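Local atomic coordinates of type C neurotoxin (Clostridium botulinum, PDB entry 3PME), a protein that probably binds gangliosides and membrane lipids at nerve terminals, as the receptor-binding domain of a C/D mosaic botulinum neurotoxin. Residues A[209-212]-A[213-216]; A[239-242]-A[243-246]; A[261-264]-A[265-268]. All blocks are in the same frame, centred on the assembly; numbering follows the deposited sequence.

Interaction 1: A[209-212]-A[213-216]; sequences DINI and VYEG
Val213, Tyr214, Glu215 and Gly216 each reach back one helical turn to Asp209, Ile210, Asn211 and Ile212, and four consecutive i to i+4 backbone hydrogen bonds knit the two segments together. Val213 N lies 3.0 Å from Asp209 O, and Glu215 N lies 2.9 Å from Asn211 O; the bond from Gly216 N to Ile212 O is the most bent, with 154° at the hydrogen.

These turns belong to helix 207-218, which follows the last strand of the lectin-like N-terminal half and leads into the C-terminal trefoil half of a protein built mostly of strands. Its inner flank rests on strand 141-148, where Ile210 meets Thr144 and Thr146 and Val213 meets Phe142. Branched aliphatic residues suit this flank because they present a compact apolar surface to the sheet.

Helix geometry also brings side-chain carbons close against carbonyl oxygens of the preceding turn. The CG2 branch of Val213 stands beside its own backbone N and comes within 3.4 Å of Asp209 O. Glu215 turns its CG back along the helix to 3.2 Å from Asn211 O; its chain then bends at chi2, and its carboxylate forms a salt bridge with Arg220.

Flat groups meet between Asn211 and Tyr214, which run out from the helix as neighbours in a common direction, the amide plane nearly perpendicular to the phenol ring at 83°. That ring also meets Trp74 of the lectin-like half, the two planes inclined by about 25°; tyrosine suits the place because its flat ring can lie against the indole.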
loop_
_atom_site.group_PDB
_atom_site.type_symbol
_atom_site.label_atom_id
_atom_site.label_comp_id
_atom_site.label_asym_id
_atom_site.label_seq_id
_atom_site.Cartn_x
_atom_site.Cartn_y
_atom_site.Cartn_z
ATOM N N ASP A 209 10.209 -16.970 -8.431
ATOM C CA ASP A 209 11.068 -15.801 -8.554
ATOM C C ASP A 209 10.275 -14.498 -8.500
ATOM O O ASP A 209 10.711 -13.527 -7.888
ATOM C CB ASP A 209 11.930 -15.884 -9.810
ATOM C CG ASP A 209 13.098 -16.843 -9.639
ATOM O OD1 ASP A 209 13.355 -17.259 -8.485
ATOM O OD2 ASP A 209 13.759 -17.171 -10.645
ATOM N N ILE A 210 9.101 -14.479 -9.120
ATOM C CA ILE A 210 8.234 -13.305 -9.026
ATOM C C ILE A 210 7.918 -12.989 -7.571
ATOM O O ILE A 210 7.947 -11.831 -7.151
ATOM C CB ILE A 210 6.947 -13.518 -9.824
ATOM C CG1 ILE A 210 7.274 -13.542 -11.324
ATOM C CG2 ILE A 210 5.913 -12.434 -9.481
ATOM C CD1 ILE A 210 6.107 -13.940 -12.206
ATOM N N ASN A 211 7.640 -14.022 -6.788
ATOM C CA ASN A 211 7.360 -13.813 -5.370
ATOM C C ASN A 211 8.568 -13.396 -4.536
ATOM O O ASN A 211 8.428 -12.686 -3.540
ATOM C CB ASN A 211 6.631 -15.018 -4.784
ATOM C CG ASN A 211 5.157 -15.017 -5.148
ATOM O OD1 ASN A 211 4.750 -15.572 -6.179
ATOM N ND2 ASN A 211 4.351 -14.360 -4.323
ATOM N N ILE A 212 9.752 -13.813 -4.954
ATOM C CA ILE A 212 10.966 -13.347 -4.301
ATOM C C ILE A 212 11.152 -11.848 -4.533
ATOM O O ILE A 212 11.466 -11.106 -3.601
ATOM C CB ILE A 212 12.190 -14.140 -4.781
ATOM C CG1 ILE A 212 12.091 -15.577 -4.267
ATOM C CG2 ILE A 212 13.472 -13.499 -4.283
ATOM C CD1 ILE A 212 13.160 -16.494 -4.816
ATOM N N VAL A 213 10.936 -11.401 -5.766
ATOM C CA VAL A 213 10.992 -9.972 -6.070
ATOM C C VAL A 213 9.945 -9.201 -5.253
ATOM O O VAL A 213 10.260 -8.209 -4.602
ATOM C CB VAL A 213 10.819 -9.694 -7.578
ATOM C CG1 VAL A 213 10.891 -8.186 -7.864
ATOM C CG2 VAL A 213 11.888 -10.426 -8.385
ATOM N N TYR A 214 8.709 -9.677 -5.275
ATOM C CA TYR A 214 7.618 -9.080 -4.502
ATOM C C TYR A 214 7.956 -8.933 -3.019
ATOM O O TYR A 214 7.848 -7.839 -2.449
ATOM C CB TYR A 214 6.357 -9.928 -4.679
ATOM C CG TYR A 214 5.135 -9.527 -3.869
ATOM C CD1 TYR A 214 4.610 -8.235 -3.925
ATOM C CD2 TYR A 214 4.465 -10.470 -3.096
ATOM C CE1 TYR A 214 3.458 -7.895 -3.202
ATOM C CE2 TYR A 214 3.336 -10.146 -2.375
ATOM C CZ TYR A 214 2.833 -8.857 -2.426
ATOM O OH TYR A 214 1.698 -8.557 -1.711
ATOM N N GLU A 215 8.371 -10.021 -2.382
ATOM C CA GLU A 215 8.617 -9.961 -0.939
ATOM C C GLU A 215 9.836 -9.108 -0.588
ATOM O O GLU A 215 9.876 -8.454 0.467
ATOM C CB GLU A 215 8.720 -11.363 -0.345
ATOM C CG GLU A 215 7.441 -12.155 -0.515
ATOM C CD GLU A 215 7.114 -13.014 0.685
ATOM O OE1 GLU A 215 7.706 -12.790 1.762
ATOM O OE2 GLU A 215 6.256 -13.911 0.554
ATOM N N GLY A 216 10.822 -9.097 -1.474
ATOM C CA GLY A 216 11.985 -8.258 -1.281
ATOM C C GLY A 216 11.563 -6.804 -1.267
ATOM O O GLY A 216 11.945 -6.033 -0.383
#

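Interaction 2: A[239-242]-A[243-246]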
loop_
_atom_site.group_PDB
_atom_site.type_symbol
_atom_site.label_atom_id
_atom_site.label_comp_id
_atom_site.label_asym_id
_atom_site.label_seq_id
_atom_site.Cartn_x
_atom_site.Cartn_y
_atom_site.Cartn_z
ATOM N N MET A 239 -7.175 5.683 12.510
ATOM C CA MET A 239 -6.964 4.289 12.855
ATOM C C MET A 239 -8.276 3.526 12.737
ATOM O O MET A 239 -9.274 3.914 13.336
ATOM C CB MET A 239 -6.407 4.187 14.269
ATOM C CG MET A 239 -6.156 2.771 14.740
ATOM S SD MET A 239 -5.402 2.830 16.382
ATOM C CE MET A 239 -5.128 1.088 16.696
ATOM N N ILE A 240 -8.280 2.462 11.943
ATOM C CA ILE A 240 -9.475 1.652 11.786
ATOM C C ILE A 240 -9.201 0.177 12.022
ATOM O O ILE A 240 -8.096 -0.323 11.787
ATOM C CB ILE A 240 -10.117 1.815 10.382
ATOM C CG1 ILE A 240 -9.101 1.498 9.281
ATOM C CG2 ILE A 240 -10.684 3.225 10.218
ATOM C CD1 ILE A 240 -9.749 1.151 7.935
ATOM N N ASN A 241 -10.220 -0.515 12.500
ATOM C CA ASN A 241 -10.226 -1.956 12.459
ATOM C C ASN A 241 -10.629 -2.423 11.060
ATOM O O ASN A 241 -11.508 -1.835 10.434
ATOM C CB ASN A 241 -11.202 -2.506 13.486
ATOM C CG ASN A 241 -11.109 -4.001 13.610
ATOM O OD1 ASN A 241 -11.849 -4.738 12.958
ATOM N ND2 ASN A 241 -10.167 -4.465 14.420
ATOM N N TYR A 242 -9.983 -3.479 10.582
ATOM C CA TYR A 242 -10.290 -4.043 9.276
ATOM C C TYR A 242 -11.792 -4.182 9.050
ATOM O O TYR A 242 -12.293 -3.945 7.947
ATOM C CB TYR A 242 -9.626 -5.420 9.179
ATOM C CG TYR A 242 -9.660 -6.072 7.822
ATOM C CD1 TYR A 242 -10.770 -6.787 7.402
ATOM C CD2 TYR A 242 -8.563 -6.005 6.985
ATOM C CE1 TYR A 242 -10.791 -7.404 6.164
ATOM C CE2 TYR A 242 -8.573 -6.616 5.747
ATOM C CZ TYR A 242 -9.690 -7.306 5.344
ATOM O OH TYR A 242 -9.698 -7.913 4.109
ATOM N N ASN A 243 -12.513 -4.561 10.099
ATOM C CA ASN A 243 -13.935 -4.856 9.976
ATOM C C ASN A 243 -14.841 -3.626 9.938
ATOM O O ASN A 243 -16.002 -3.725 9.543
ATOM C CB ASN A 243 -14.392 -5.792 11.101
ATOM C CG ASN A 243 -13.819 -7.199 10.975
ATOM O OD1 ASN A 243 -13.295 -7.579 9.923
ATOM N ND2 ASN A 243 -13.932 -7.987 12.043
ATOM N N TYR A 244 -14.322 -2.477 10.374
ATOM C CA TYR A 244 -15.155 -1.293 10.566
ATOM C C TYR A 244 -14.542 -0.014 9.966
ATOM O O TYR A 244 -14.229 0.926 10.689
ATOM C CB TYR A 244 -15.455 -1.130 12.070
ATOM C CG TYR A 244 -15.982 -2.406 12.693
ATOM C CD1 TYR A 244 -17.192 -2.956 12.272
ATOM C CD2 TYR A 244 -15.256 -3.091 13.666
ATOM C CE1 TYR A 244 -17.674 -4.137 12.809
ATOM C CE2 TYR A 244 -15.732 -4.270 14.219
ATOM C CZ TYR A 244 -16.942 -4.789 13.783
ATOM O OH TYR A 244 -17.423 -5.956 14.318
ATOM N N ILE A 245 -14.415 0.030 8.637
ATOM C CA ILE A 245 -13.742 1.135 7.950
ATOM C C ILE A 245 -14.532 2.445 8.010
ATOM O O ILE A 245 -13.987 3.526 7.767
ATOM C CB ILE A 245 -13.452 0.781 6.466
ATOM C CG1 ILE A 245 -12.509 1.810 5.829
ATOM C CG2 ILE A 245 -14.752 0.684 5.687
ATOM C CD1 ILE A 245 -11.976 1.404 4.466
ATOM N N ASP A 246 -15.813 2.344 8.359
ATOM C CA ASP A 246 -16.683 3.513 8.426
ATOM C C ASP A 246 -16.882 4.029 9.848
ATOM O O ASP A 246 -17.781 4.830 10.086
ATOM C CB ASP A 246 -18.054 3.198 7.816
ATOM C CG ASP A 246 -18.756 2.039 8.511
ATOM O OD1 ASP A 246 -18.089 1.257 9.221
ATOM O OD2 ASP A 246 -19.983 1.893 8.327
HETATM O O HOH W 1 -12.692 0.829 13.009
#
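Asn241 and Asn243 extend in the same direction, one next to the other, their amide planes 71° apart, and the first asparagine grips the backbone of the second. With its CG anti to the backbone N (chi1 -172°), Asn241 brings OD1 to 2.9 Å from Asn243 N, the donor tilted from the plane of the side-chain carbonyl. The same OD1 packs 3.3 Å from Asn243 CB. Asparagine suits the place because its other amide atom, ND2, can donate to Ser400 O at the same time.

The ring of Tyr244 has Asn243 CB over the centre of one face, 3.6 Å above the plane, and its CD2 comes within 3.8 Å of Asn241 OD1. Beyond the turn, Tyr384 meets this ring edge-to-face. The bond from Asn243 N to Asn241 OD1 makes an Asx turn, superposed on a type I beta turn from Asn241 to Tyr244 that closes through Tyr244 N and Asn241 O, 2.9 Å apart. The chain reverses here as it leaves strand 238-241, which pairs with strand 403-406 in the beta-trefoil half of the protein.

Tyr242 and Asn243 cross obliquely, ring and amide planes 79° apart; Asn243 OD1 sits at the ring edge near CD1 and is hydrogen-bonded to Thr399 OG1. At the strand end, Ile240 and Ile245 run alongside each other, CD1 of Ile240 lying 3.5 Å from CG1 of Ile245, an apolar pairing that suits their partly buried setting. A water bridges the neck of the turn, accepting from Asn241 N and donating to Tyr244 O at 2.8 Å.

Interaction 3: A[261-264]-A[265-268]; sequences YSDI and SKLY
Asp263 OD1 receives two hydrogen bonds from Ser265, one from the backbone N and one from OG, each 2.8 Å long. The first defines an Asx turn, and it is superposed on a type I beta turn from Asp263 to Lys266, in the loop between strands 255-260 and 273-277 of the beta-trefoil half. The two donors meet OD1 from the same face of the carboxylate, N on its anti side and OG on its syn side, which probably limits its rotation. Serine suits this position because a short hydroxyl, set between its own backbone N and carbonyl carbon (chi1 76°), can reach the same acceptor as its N-H. The beta-turn bond proper, from Lys266 N to Asp263 O, is longer at 3.3 Å, with the donor well above the carbonyl plane.

Packing is tightest on the inner side, where Lys266 crosses Asp263 at about a right angle and sets its CD 3.1 Å from Asp263 OD2. The lysine chain then bends at chi3 (61°) and passes the edge of the Tyr261 ring, CE lying 3.6 Å from CE2. Lysine suits this route: its methylenes can lie against the carboxylate and the ring edge, and its terminal amine can reach the phenol oxygen. The Tyr261 hydroxyl also has a hydrogen bond with His416, in the C-terminal histidine run that is evidently a purification tag.

The outer side is looser: Ile264 and Ser265, at the two central corners of the turn, are exposed, and the isoleucine side chain points away from the 265-268 segment. Back inside, Lys266 NZ donates to Tyr261 OH at 2.9 Å.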
loop_
_atom_site.group_PDB
_atom_site.type_symbol
_atom_site.label_atom_id
_atom_site.label_comp_id
_atom_site.label_asym_id
_atom_site.label_seq_id
_atom_site.Cartn_x
_atom_site.Cartn_y
_atom_site.Cartn_z
ATOM N N TYR A 261 -19.098 7.274 11.362
ATOM C CA TYR A 261 -18.977 8.641 10.880
ATOM C C TYR A 261 -20.252 9.035 10.148
ATOM O O TYR A 261 -20.902 8.195 9.511
ATOM C CB TYR A 261 -17.764 8.781 9.961
ATOM C CG TYR A 261 -17.443 10.201 9.554
ATOM C CD1 TYR A 261 -17.156 11.175 10.502
ATOM C CD2 TYR A 261 -17.394 10.554 8.215
ATOM C CE1 TYR A 261 -16.852 12.470 10.114
ATOM C CE2 TYR A 261 -17.093 11.831 7.820
ATOM C CZ TYR A 261 -16.825 12.788 8.767
ATOM O OH TYR A 261 -16.523 14.061 8.350
ATOM N N SER A 262 -20.611 10.308 10.244
ATOM C CA SER A 262 -21.875 10.778 9.674
ATOM C C SER A 262 -21.952 10.614 8.157
ATOM O O SER A 262 -23.032 10.403 7.629
ATOM C CB SER A 262 -22.132 12.232 10.058
ATOM O OG SER A 262 -21.129 13.074 9.528
ATOM N N ASP A 263 -20.822 10.725 7.460
ATOM C CA ASP A 263 -20.799 10.452 6.027
ATOM C C ASP A 263 -20.163 9.094 5.809
ATOM O O ASP A 263 -18.940 8.939 5.907
ATOM C CB ASP A 263 -20.059 11.543 5.245
ATOM C CG ASP A 263 -20.092 11.311 3.733
ATOM O OD1 ASP A 263 -20.284 10.155 3.297
ATOM O OD2 ASP A 263 -19.924 12.293 2.980
ATOM N N ILE A 264 -21.017 8.123 5.500
ATOM C CA ILE A 264 -20.646 6.724 5.355
ATOM C C ILE A 264 -19.703 6.447 4.183
ATOM O O ILE A 264 -19.104 5.375 4.107
ATOM C CB ILE A 264 -21.923 5.858 5.207
ATOM C CG1 ILE A 264 -22.369 5.346 6.572
ATOM C CG2 ILE A 264 -21.711 4.709 4.223
ATOM C CD1 ILE A 264 -22.851 6.427 7.486
ATOM N N SER A 265 -19.567 7.407 3.274
ATOM C CA SER A 265 -18.746 7.221 2.075
ATOM C C SER A 265 -17.327 7.777 2.204
ATOM O O SER A 265 -16.539 7.705 1.258
ATOM C CB SER A 265 -19.425 7.864 0.861
ATOM O OG SER A 265 -19.297 9.278 0.881
ATOM N N LYS A 266 -16.997 8.336 3.363
ATOM C CA LYS A 266 -15.712 9.011 3.527
ATOM C C LYS A 266 -14.695 8.205 4.321
ATOM O O LYS A 266 -15.038 7.566 5.325
ATOM C CB LYS A 266 -15.906 10.378 4.188
ATOM C CG LYS A 266 -16.554 11.411 3.289
ATOM C CD LYS A 266 -17.038 12.607 4.082
ATOM C CE LYS A 266 -15.910 13.335 4.798
ATOM N NZ LYS A 266 -16.432 14.563 5.469
ATOM N N LEU A 267 -13.440 8.240 3.873
ATOM C CA LEU A 267 -12.347 7.622 4.616
ATOM C C LEU A 267 -11.766 8.528 5.689
ATOM O O LEU A 267 -11.270 8.053 6.709
ATOM C CB LEU A 267 -11.218 7.229 3.667
ATOM C CG LEU A 267 -11.534 6.163 2.634
ATOM C CD1 LEU A 267 -10.305 5.942 1.787
ATOM C CD2 LEU A 267 -11.942 4.895 3.358
ATOM N N TYR A 268 -11.767 9.834 5.450
ATOM C CA TYR A 268 -11.174 10.747 6.407
ATOM C C TYR A 268 -12.289 11.201 7.323
ATOM O O TYR A 268 -13.147 11.997 6.922
ATOM C CB TYR A 268 -10.512 11.940 5.716
ATOM C CG TYR A 268 -9.482 11.569 4.665
ATOM C CD1 TYR A 268 -8.643 10.472 4.833
ATOM C CD2 TYR A 268 -9.335 12.341 3.519
ATOM C CE1 TYR A 268 -7.698 10.146 3.871
ATOM C CE2 TYR A 268 -8.392 12.024 2.553
ATOM C CZ TYR A 268 -7.581 10.929 2.735
ATOM O OH TYR A 268 -6.642 10.632 1.764
HETATM O O HOH W 2 -17.338 6.713 6.702
#

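How the interactions relate
The three contacts follow one another in series, none nested or crossed. Interaction 1 comes first, on helix 207-218 at the junction of the lectin-like and trefoil halves, and closes no loop. Interaction 2 then closes the turn that leaves strand 238-241, about 29 Å from interaction 1 between centres and on the opposite side of the chain's centre. After strands 247-252 and 255-260, interaction 3 closes a second turn, its centre about 11 Å from that of interaction 2. These two touch: Asp246 O lies 3.1 Å from Tyr261 N, a probable hydrogen bond, and Ile245 CD1 packs on Leu267 CD2, tying neighbouring trefoil loops together.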